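Glutathione s-transferase I (Zea mays, PDB 1AXD) catalyses the conjugation of glutathione to electrophilic compounds, among them herbicides, and so takes part in herbicide detoxification in maize. Local coordinates at residues M3-A8 and T19-A24; N13-A18 and Q203-L208; F114-S119 and K129-N134; I118-M121 and T125-Q128. All coordinates share one frame; numbering follows the deposited sequence.

Interaction 1. Residues M3-A8 and T19-A24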
# COMPACT_ATOMS: atom_id res chain seq x y z
N MET A 3 -11.91 21.24 2.86
CA MET A 3 -11.69 20.16 1.91
C MET A 3 -12.93 19.29 1.97
O MET A 3 -13.51 19.18 3.03
CB MET A 3 -10.49 19.31 2.33
CG MET A 3 -9.16 20.04 2.51
SD MET A 3 -7.82 18.88 2.98
CE MET A 3 -7.51 19.36 4.60
N LYS A 4 -13.35 18.71 0.85
CA LYS A 4 -14.53 17.84 0.86
C LYS A 4 -14.08 16.42 0.77
O LYS A 4 -13.40 16.07 -0.17
CB LYS A 4 -15.46 18.12 -0.32
CG LYS A 4 -15.65 19.58 -0.69
CD LYS A 4 -16.20 20.40 0.44
CE LYS A 4 -16.19 21.87 0.08
NZ LYS A 4 -16.47 22.71 1.28
N LEU A 5 -14.45 15.61 1.76
CA LEU A 5 -14.11 14.19 1.77
C LEU A 5 -15.31 13.44 1.23
O LEU A 5 -16.38 13.52 1.82
CB LEU A 5 -13.76 13.73 3.19
CG LEU A 5 -13.32 12.28 3.44
CD1 LEU A 5 -12.02 11.94 2.67
CD2 LEU A 5 -13.09 12.13 4.95
N TYR A 6 -15.14 12.74 0.12
CA TYR A 6 -16.23 12.02 -0.51
C TYR A 6 -16.37 10.60 -0.10
O TYR A 6 -15.41 9.85 -0.19
CB TYR A 6 -16.08 12.11 -2.02
CG TYR A 6 -16.21 13.52 -2.54
CD1 TYR A 6 -17.46 14.10 -2.70
CD2 TYR A 6 -15.09 14.27 -2.90
CE1 TYR A 6 -17.61 15.38 -3.19
CE2 TYR A 6 -15.22 15.57 -3.39
CZ TYR A 6 -16.49 16.11 -3.53
OH TYR A 6 -16.69 17.36 -4.05
N GLY A 7 -17.57 10.22 0.33
CA GLY A 7 -17.82 8.86 0.74
C GLY A 7 -18.79 8.77 1.91
O GLY A 7 -18.93 9.73 2.65
N ALA A 8 -19.44 7.62 2.06
CA ALA A 8 -20.38 7.39 3.15
C ALA A 8 -19.62 6.98 4.39
O ALA A 8 -18.86 6.03 4.32
CB ALA A 8 -21.39 6.31 2.74
N THR A 19 -9.79 10.01 10.23
CA THR A 19 -8.92 9.94 11.40
C THR A 19 -7.75 10.89 11.26
O THR A 19 -7.47 11.63 12.18
CB THR A 19 -8.34 8.53 11.59
OG1 THR A 19 -9.40 7.57 11.54
CG2 THR A 19 -7.62 8.43 12.95
N ALA A 20 -7.07 10.85 10.12
CA ALA A 20 -5.91 11.70 9.89
C ALA A 20 -6.29 13.16 9.77
O ALA A 20 -5.55 14.02 10.25
CB ALA A 20 -5.14 11.21 8.64
N LEU A 21 -7.43 13.45 9.15
CA LEU A 21 -7.87 14.82 8.98
C LEU A 21 -8.19 15.41 10.32
O LEU A 21 -7.82 16.54 10.58
CB LEU A 21 -9.07 14.86 8.05
CG LEU A 21 -8.75 14.54 6.57
CD1 LEU A 21 -9.99 14.05 5.81
CD2 LEU A 21 -8.15 15.76 5.87
N GLU A 22 -8.80 14.61 11.18
CA GLU A 22 -9.15 15.05 12.53
C GLU A 22 -7.92 15.30 13.37
O GLU A 22 -7.93 16.21 14.19
CB GLU A 22 -10.03 14.00 13.23
CG GLU A 22 -11.45 13.87 12.68
CD GLU A 22 -12.30 15.11 12.92
OE1 GLU A 22 -11.96 15.91 13.81
OE2 GLU A 22 -13.33 15.28 12.24
N GLU A 23 -6.89 14.49 13.19
CA GLU A 23 -5.66 14.60 13.95
C GLU A 23 -4.79 15.75 13.47
O GLU A 23 -4.16 16.42 14.29
CB GLU A 23 -4.90 13.27 13.87
CG GLU A 23 -3.68 13.17 14.77
CD GLU A 23 -4.01 13.14 16.26
OE1 GLU A 23 -4.88 12.35 16.68
OE2 GLU A 23 -3.38 13.91 17.02
N ALA A 24 -4.73 15.98 12.17
CA ALA A 24 -3.93 17.07 11.62
C ALA A 24 -4.63 18.37 11.87
O ALA A 24 -4.03 19.42 11.72
CB ALA A 24 -3.68 16.86 10.11
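Leu5 of strand 3-6 and Leu21 of helix 14-24 mark the place where strand and helix come nearest, their CA atoms 9.6 Å apart. That spacing is normal for a helix laid on a sheet, because it leaves room for one layer of side chains between the two backbones. The strand is extended as far as Tyr6, and within the helix Glu23 N bonds to Thr19 O and Ala24 N to Ala20 O.

The layer is built round Leu21, whose two methyl groups divide the work. CD1 lies 3.7 Å from Leu5 CD2, while CD2 meets Met3 CE at 3.9 Å. Met3 and Leu5 are two apart in the strand and so share the face turned to the helix, and the forked end of a leucine suits the task of touching both. Leu5 holds CG anti to its own N (chi1 -178°), which carries CG and its two methyl groups out toward the helix. Met3 gets there differently: its flexible chain bends at chi3 (-111°), bringing the terminal methyl round to Leu21. All three residues are buried, and purely apolar side chains leave no polar group to satisfy here.

The same core extends to Tyr28 of strand 28-31, which touches all three, and to Ala74 of helix 67-78 beside Leu21. Backbone bonds from Met3 and Leu5 to Glu29 tie strand 3-6 to its parallel neighbour. Strand 3-6, helix 14-24 and strand 28-31 thus form the beta-alpha-beta unit that opens the thioredoxin-like N-terminal domain of glutathione transferases.

Interaction 2. Residues N13-A18 and Q203-L208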
# COMPACT_ATOMS: atom_id res chain seq x y z
N ASN A 13 -12.71 2.84 5.01
CA ASN A 13 -11.65 3.43 4.22
C ASN A 13 -11.75 4.91 4.27
O ASN A 13 -10.73 5.58 4.27
CB ASN A 13 -11.69 2.92 2.78
CG ASN A 13 -11.18 1.50 2.66
OD1 ASN A 13 -11.93 0.60 2.36
ND2 ASN A 13 -9.90 1.30 2.94
N LEU A 14 -12.96 5.43 4.38
CA LEU A 14 -13.17 6.87 4.46
C LEU A 14 -12.89 7.32 5.84
O LEU A 14 -12.48 8.47 6.02
CB LEU A 14 -14.60 7.21 4.11
CG LEU A 14 -15.23 6.24 3.14
CD1 LEU A 14 -16.63 6.66 2.85
CD2 LEU A 14 -14.46 6.19 1.85
N THR A 15 -13.14 6.47 6.83
CA THR A 15 -12.88 6.85 8.20
C THR A 15 -11.41 6.77 8.49
O THR A 15 -10.96 7.35 9.46
CB THR A 15 -13.76 6.07 9.21
OG1 THR A 15 -13.64 4.65 8.99
CG2 THR A 15 -15.23 6.46 9.01
N ARG A 16 -10.63 6.13 7.63
CA ARG A 16 -9.18 6.10 7.81
C ARG A 16 -8.74 7.53 7.51
O ARG A 16 -7.93 8.08 8.24
CB ARG A 16 -8.53 5.10 6.84
CG ARG A 16 -7.03 4.92 7.07
CD ARG A 16 -6.44 3.77 6.26
NE ARG A 16 -7.02 2.47 6.57
CZ ARG A 16 -7.68 1.72 5.69
NH1 ARG A 16 -7.85 2.14 4.45
NH2 ARG A 16 -8.17 0.54 6.04
N CYS A 17 -9.34 8.15 6.49
CA CYS A 17 -9.05 9.52 6.09
C CYS A 17 -9.54 10.47 7.13
O CYS A 17 -8.85 11.44 7.41
CB CYS A 17 -9.75 9.85 4.78
SG CYS A 17 -9.34 8.78 3.41
N ALA A 18 -10.73 10.23 7.67
CA ALA A 18 -11.30 11.10 8.70
C ALA A 18 -10.44 11.12 9.91
O ALA A 18 -10.32 12.16 10.53
CB ALA A 18 -12.74 10.68 9.04
N GLN A 203 -12.15 9.46 18.99
CA GLN A 203 -13.49 9.49 19.57
C GLN A 203 -14.49 10.06 18.58
O GLN A 203 -15.60 9.57 18.50
CB GLN A 203 -13.50 10.31 20.86
CG GLN A 203 -12.63 9.73 21.96
CD GLN A 203 -12.49 10.66 23.16
OE1 GLN A 203 -12.68 11.87 23.05
NE2 GLN A 203 -12.13 10.10 24.30
N LYS A 204 -14.08 11.09 17.84
CA LYS A 204 -14.95 11.71 16.83
C LYS A 204 -15.20 10.71 15.74
O LYS A 204 -16.35 10.51 15.37
CB LYS A 204 -14.27 12.97 16.28
CG LYS A 204 -14.81 13.50 14.95
CD LYS A 204 -16.28 13.91 15.01
CE LYS A 204 -16.71 14.58 13.70
NZ LYS A 204 -18.17 14.88 13.67
N VAL A 205 -14.15 10.07 15.25
CA VAL A 205 -14.27 9.08 14.19
C VAL A 205 -15.18 7.98 14.62
O VAL A 205 -16.04 7.59 13.86
CB VAL A 205 -12.88 8.49 13.81
CG1 VAL A 205 -13.03 7.35 12.79
CG2 VAL A 205 -12.00 9.60 13.23
N ALA A 206 -15.02 7.51 15.85
CA ALA A 206 -15.86 6.46 16.37
C ALA A 206 -17.28 6.96 16.40
O ALA A 206 -18.19 6.17 16.24
CB ALA A 206 -15.37 6.07 17.77
N ALA A 207 -17.48 8.26 16.60
CA ALA A 207 -18.81 8.86 16.65
C ALA A 207 -19.43 8.92 15.29
O ALA A 207 -20.64 8.90 15.20
CB ALA A 207 -18.76 10.25 17.28
N LEU A 208 -18.62 9.05 14.25
CA LEU A 208 -19.12 9.13 12.89
C LEU A 208 -19.78 7.85 12.45
O LEU A 208 -20.51 7.87 11.47
CB LEU A 208 -18.00 9.49 11.91
CG LEU A 208 -17.28 10.83 12.13
CD1 LEU A 208 -16.22 11.04 11.03
CD2 LEU A 208 -18.30 11.96 12.11
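Val205, which gives up the most surface to this contact, sets its two methyl groups against successive parts of helix 14-24. CG1 lies 3.9 Å from Thr15 CB, and CG2 rests on the backbone of Ala18, 4.0 Å from its C atom. The fork is aimed by chi1 (175°): CG1 stands anti to the backbone N and CG2 anti to the carbonyl carbon, one for each partner.

Ala18 is the second main contributor. Its CB meets Leu208 CD1 at 4.0 Å, one helical turn beyond Val205, and its small size suits a place where both a methyl group and a leucine tip must fit. Thr15 offers CB to the valine, while its OG1 is hydrogen-bonded to Ser11 O in the loop before the helix; a threonine can serve both demands at once.

The axes of 14-18 and 203-208 run roughly antiparallel, at 150°, and come within 9.9 Å of each other. The pairing brings the C-terminal helix 200-208 against the first helix of the thioredoxin-like domain. An alanine in place of Val205 would take away both methyl groups and would probably leave a gap between the helices beside Thr15 and Ala18.

Across the interface the touching groups are hydrocarbon, apart from the backbone of helix 14-24. The pairing therefore depends on shape and on the exclusion of water, with no charge pair or directional bond between the two segments to fix it.

Interaction 3. Residues F114-S119 and K129-N134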
# COMPACT_ATOMS: atom_id res chain seq x y z
N PHE A 114 -15.82 -8.59 7.44
CA PHE A 114 -16.93 -8.82 6.53
C PHE A 114 -17.86 -9.94 7.03
O PHE A 114 -19.06 -9.73 7.11
CB PHE A 114 -16.38 -9.15 5.13
CG PHE A 114 -17.42 -9.69 4.18
CD1 PHE A 114 -18.48 -8.88 3.75
CD2 PHE A 114 -17.34 -11.00 3.70
CE1 PHE A 114 -19.44 -9.37 2.86
CE2 PHE A 114 -18.29 -11.50 2.81
CZ PHE A 114 -19.35 -10.69 2.39
N GLN A 115 -17.29 -11.10 7.34
CA GLN A 115 -18.07 -12.24 7.82
C GLN A 115 -18.78 -11.93 9.08
O GLN A 115 -19.98 -12.11 9.16
CB GLN A 115 -17.16 -13.45 8.04
CG GLN A 115 -16.51 -13.98 6.79
CD GLN A 115 -17.53 -14.47 5.79
OE1 GLN A 115 -18.51 -15.09 6.16
NE2 GLN A 115 -17.30 -14.21 4.53
N VAL A 116 -18.03 -11.45 10.06
CA VAL A 116 -18.57 -11.13 11.37
C VAL A 116 -19.41 -9.88 11.39
O VAL A 116 -20.30 -9.77 12.22
CB VAL A 116 -17.41 -11.03 12.41
CG1 VAL A 116 -17.88 -10.36 13.72
CG2 VAL A 116 -16.86 -12.42 12.72
N LEU A 117 -19.19 -8.96 10.46
CA LEU A 117 -19.94 -7.71 10.50
C LEU A 117 -20.79 -7.34 9.31
O LEU A 117 -22.00 -7.20 9.47
CB LEU A 117 -18.97 -6.58 10.84
CG LEU A 117 -19.45 -5.28 11.48
CD1 LEU A 117 -20.00 -5.56 12.89
CD2 LEU A 117 -18.26 -4.31 11.57
N ILE A 118 -20.21 -7.21 8.12
CA ILE A 118 -21.01 -6.81 6.97
C ILE A 118 -22.02 -7.84 6.54
O ILE A 118 -23.20 -7.52 6.48
CB ILE A 118 -20.12 -6.43 5.76
CG1 ILE A 118 -18.95 -5.55 6.22
CG2 ILE A 118 -20.96 -5.68 4.71
CD1 ILE A 118 -19.37 -4.27 6.95
N SER A 119 -21.56 -9.05 6.25
CA SER A 119 -22.42 -10.15 5.83
C SER A 119 -23.72 -10.23 6.61
O SER A 119 -24.78 -10.16 6.02
CB SER A 119 -21.64 -11.47 5.92
OG SER A 119 -22.46 -12.57 5.57
N LYS A 129 -15.76 -20.75 9.07
CA LYS A 129 -14.60 -21.30 8.38
C LYS A 129 -13.63 -20.20 8.10
O LYS A 129 -12.50 -20.25 8.57
CB LYS A 129 -15.02 -21.95 7.06
CG LYS A 129 -16.09 -23.04 7.19
CD LYS A 129 -16.52 -23.60 5.83
CE LYS A 129 -17.58 -24.69 6.01
NZ LYS A 129 -17.93 -25.39 4.74
N VAL A 130 -14.10 -19.19 7.37
CA VAL A 130 -13.31 -18.03 7.00
C VAL A 130 -12.79 -17.29 8.24
O VAL A 130 -11.62 -16.97 8.29
CB VAL A 130 -14.15 -17.08 6.11
CG1 VAL A 130 -13.36 -15.83 5.75
CG2 VAL A 130 -14.56 -17.82 4.84
N VAL A 131 -13.65 -17.06 9.23
CA VAL A 131 -13.23 -16.37 10.44
C VAL A 131 -12.11 -17.08 11.15
O VAL A 131 -11.14 -16.44 11.49
CB VAL A 131 -14.41 -16.16 11.42
CG1 VAL A 131 -13.91 -15.58 12.77
CG2 VAL A 131 -15.45 -15.22 10.78
N ASP A 132 -12.22 -18.39 11.32
CA ASP A 132 -11.19 -19.17 12.02
C ASP A 132 -9.81 -19.12 11.41
O ASP A 132 -8.85 -18.94 12.15
CB ASP A 132 -11.63 -20.63 12.18
CG ASP A 132 -12.72 -20.81 13.23
OD1 ASP A 132 -13.01 -19.87 14.01
OD2 ASP A 132 -13.30 -21.92 13.27
N GLU A 133 -9.69 -19.26 10.10
CA GLU A 133 -8.37 -19.23 9.48
C GLU A 133 -7.78 -17.87 9.45
O GLU A 133 -6.57 -17.75 9.62
CB GLU A 133 -8.38 -19.86 8.09
CG GLU A 133 -9.17 -19.13 7.04
CD GLU A 133 -8.97 -19.74 5.67
OE1 GLU A 133 -9.60 -20.78 5.39
OE2 GLU A 133 -8.18 -19.18 4.87
N ASN A 134 -8.59 -16.84 9.26
CA ASN A 134 -8.05 -15.50 9.25
C ASN A 134 -7.64 -15.08 10.62
O ASN A 134 -6.75 -14.25 10.74
CB ASN A 134 -9.04 -14.53 8.64
CG ASN A 134 -9.00 -14.56 7.14
OD1 ASN A 134 -9.95 -14.97 6.49
ND2 ASN A 134 -7.88 -14.16 6.57
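Gln115 and Val131 meet where two long helices, 88-122 and 128-151, form a helical hairpin in the all-helical C-terminal domain of the glutathione transferase fold. The segment axes pass 9.8 Å apart at 132°, and the CA atoms of this pair are 6.9 Å from each other.

The contacts between the segments are apolar. Val131 CG2 is the shared point of contact: it lies 3.7 Å from Gln115 CB and also touches Val116 CG2, the two valines crossing at about a right angle. Beta-branched valine fits here because its methyl groups stay near the backbone and fill the space between the helices. Val130 adds a more peripheral contact, with CG1 3.8 Å from Gln115 CG, so that the glutamine uses its aliphatic portion on Val130 and Val131. Val116 also touches Thr177 and Tyr179, and Val130 rests on Pro111 of its partner helix.

Polar interactions lie beside this patch. A glutamine suits the position because its CB and CG can pack while its amide reaches on: the chain bends at chi2 (-62°), and OE1 accepts a hydrogen bond from Asp127 N, just ahead of the second helix.

Backbone bonding sets the first segment apart, for it contains a wider pi-type turn. There Ser119 N bonds to the carbonyl five residues back, Phe114 O, at 2.7 Å.

Interaction 4. Residues I118-M121 and T125-Q128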
# COMPACT_ATOMS: atom_id res chain seq x y z
N ILE A 118 -20.21 -7.21 8.12
CA ILE A 118 -21.01 -6.81 6.97
C ILE A 118 -22.02 -7.84 6.54
O ILE A 118 -23.20 -7.52 6.48
CB ILE A 118 -20.12 -6.43 5.76
CG1 ILE A 118 -18.95 -5.55 6.22
CG2 ILE A 118 -20.96 -5.68 4.71
CD1 ILE A 118 -19.37 -4.27 6.95
N SER A 119 -21.56 -9.05 6.25
CA SER A 119 -22.42 -10.15 5.83
C SER A 119 -23.72 -10.23 6.61
O SER A 119 -24.78 -10.16 6.02
CB SER A 119 -21.64 -11.47 5.92
OG SER A 119 -22.46 -12.57 5.57
N PRO A 120 -23.66 -10.36 7.95
CA PRO A 120 -24.89 -10.44 8.74
C PRO A 120 -25.84 -9.26 8.54
O PRO A 120 -27.04 -9.48 8.44
CB PRO A 120 -24.37 -10.49 10.18
CG PRO A 120 -23.08 -11.22 10.03
CD PRO A 120 -22.49 -10.53 8.83
N MET A 121 -25.33 -8.04 8.46
CA MET A 121 -26.21 -6.89 8.28
C MET A 121 -26.84 -6.82 6.90
O MET A 121 -27.86 -6.17 6.73
CB MET A 121 -25.50 -5.59 8.64
CG MET A 121 -24.34 -5.21 7.77
SD MET A 121 -23.62 -3.69 8.39
CE MET A 121 -24.78 -2.49 7.73
N THR A 125 -25.32 -14.84 6.92
CA THR A 125 -24.81 -15.46 8.13
C THR A 125 -23.30 -15.41 8.09
O THR A 125 -22.73 -15.19 7.03
CB THR A 125 -25.25 -16.93 8.21
OG1 THR A 125 -24.92 -17.58 6.98
CG2 THR A 125 -26.77 -17.04 8.45
N THR A 126 -22.66 -15.62 9.24
CA THR A 126 -21.22 -15.60 9.34
C THR A 126 -20.63 -16.95 9.03
O THR A 126 -21.14 -17.96 9.51
CB THR A 126 -20.80 -15.20 10.76
OG1 THR A 126 -21.40 -13.95 11.09
CG2 THR A 126 -19.28 -15.07 10.86
N ASP A 127 -19.60 -16.98 8.19
CA ASP A 127 -18.94 -18.24 7.86
C ASP A 127 -17.80 -18.40 8.80
O ASP A 127 -16.77 -17.75 8.63
CB ASP A 127 -18.44 -18.22 6.40
CG ASP A 127 -17.93 -19.58 5.92
OD1 ASP A 127 -17.98 -20.56 6.70
OD2 ASP A 127 -17.49 -19.67 4.76
N GLN A 128 -17.97 -19.25 9.81
CA GLN A 128 -16.92 -19.47 10.79
C GLN A 128 -15.65 -19.97 10.14
O GLN A 128 -14.58 -19.61 10.59
CB GLN A 128 -17.38 -20.43 11.87
CG GLN A 128 -16.55 -20.37 13.16
CD GLN A 128 -16.74 -19.06 13.92
OE1 GLN A 128 -17.77 -18.41 13.80
NE2 GLN A 128 -15.74 -18.69 14.72
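Thr125 meets Ser119 through its backbone, while its own CB points away from helix 88-122. The carbonyl O of Thr125 accepts a hydrogen bond from Ser119 OG at 3.0 Å. Serine OG stands anti to its own N (chi1 177°) and so extends across to the loop. It comes in above the carbonyl plane, 49° out of it, with a C=O...OG angle of 128°. The two backbones come closest at the CA atoms of Pro120 and Thr125, 5.1 Å apart; with loop and helix this near, the short serine next to Pro120 spans the gap. An alanine in place of Ser119 would remove the hydroxyl, and the carbonyl of Thr125 would probably lose this tie to the helix.

Next in the chain, Thr126 places OG1 3.4 Å from CG of the Pro120 ring, the two side chains crossing at a slant. The stronger partner of that hydroxyl is Gln115 O. The helix is kinked at Pro120, which has no N-H to offer Gln115 O, and the Thr126 hydroxyl bonds to that carbonyl instead. These residues belong to the tight connection between two long helices of the C-terminal domain.

Asp127 then takes the N-cap of helix 128-151. The end of its side chain leads away from 118-121, and OD1 accepts from Lys129 N; a short carboxylate is well matched to an N-H of the first turn, which has no carbonyl of a preceding turn to bond to. Gln128 begins the helix, its NE2 bonded to Asp132 OD1 and to Tyr179 OH.

From the N terminus, interaction 1 closes a short loop between strand 3-6 and helix 14-24. The first segment of interaction 2, 13-18, lies inside that loop and its second comes near the C terminus, so the two cross; they also touch, as where Thr19 CA meets Val205 CG2. Interaction 2 joins the thioredoxin-like domain to helix 200-208. The long loop it closes contains interactions 3 and 4, both starting on helix 88-122 and tying its end to the start of helix 128-151 in the C-terminal domain. Interaction 4 closes the tight turn, and interaction 3 the slightly wider hairpin around it. Their centres are 7 Å apart, whereas those of interactions 1 and 3 lie about 28 Å apart, across the chain's centre.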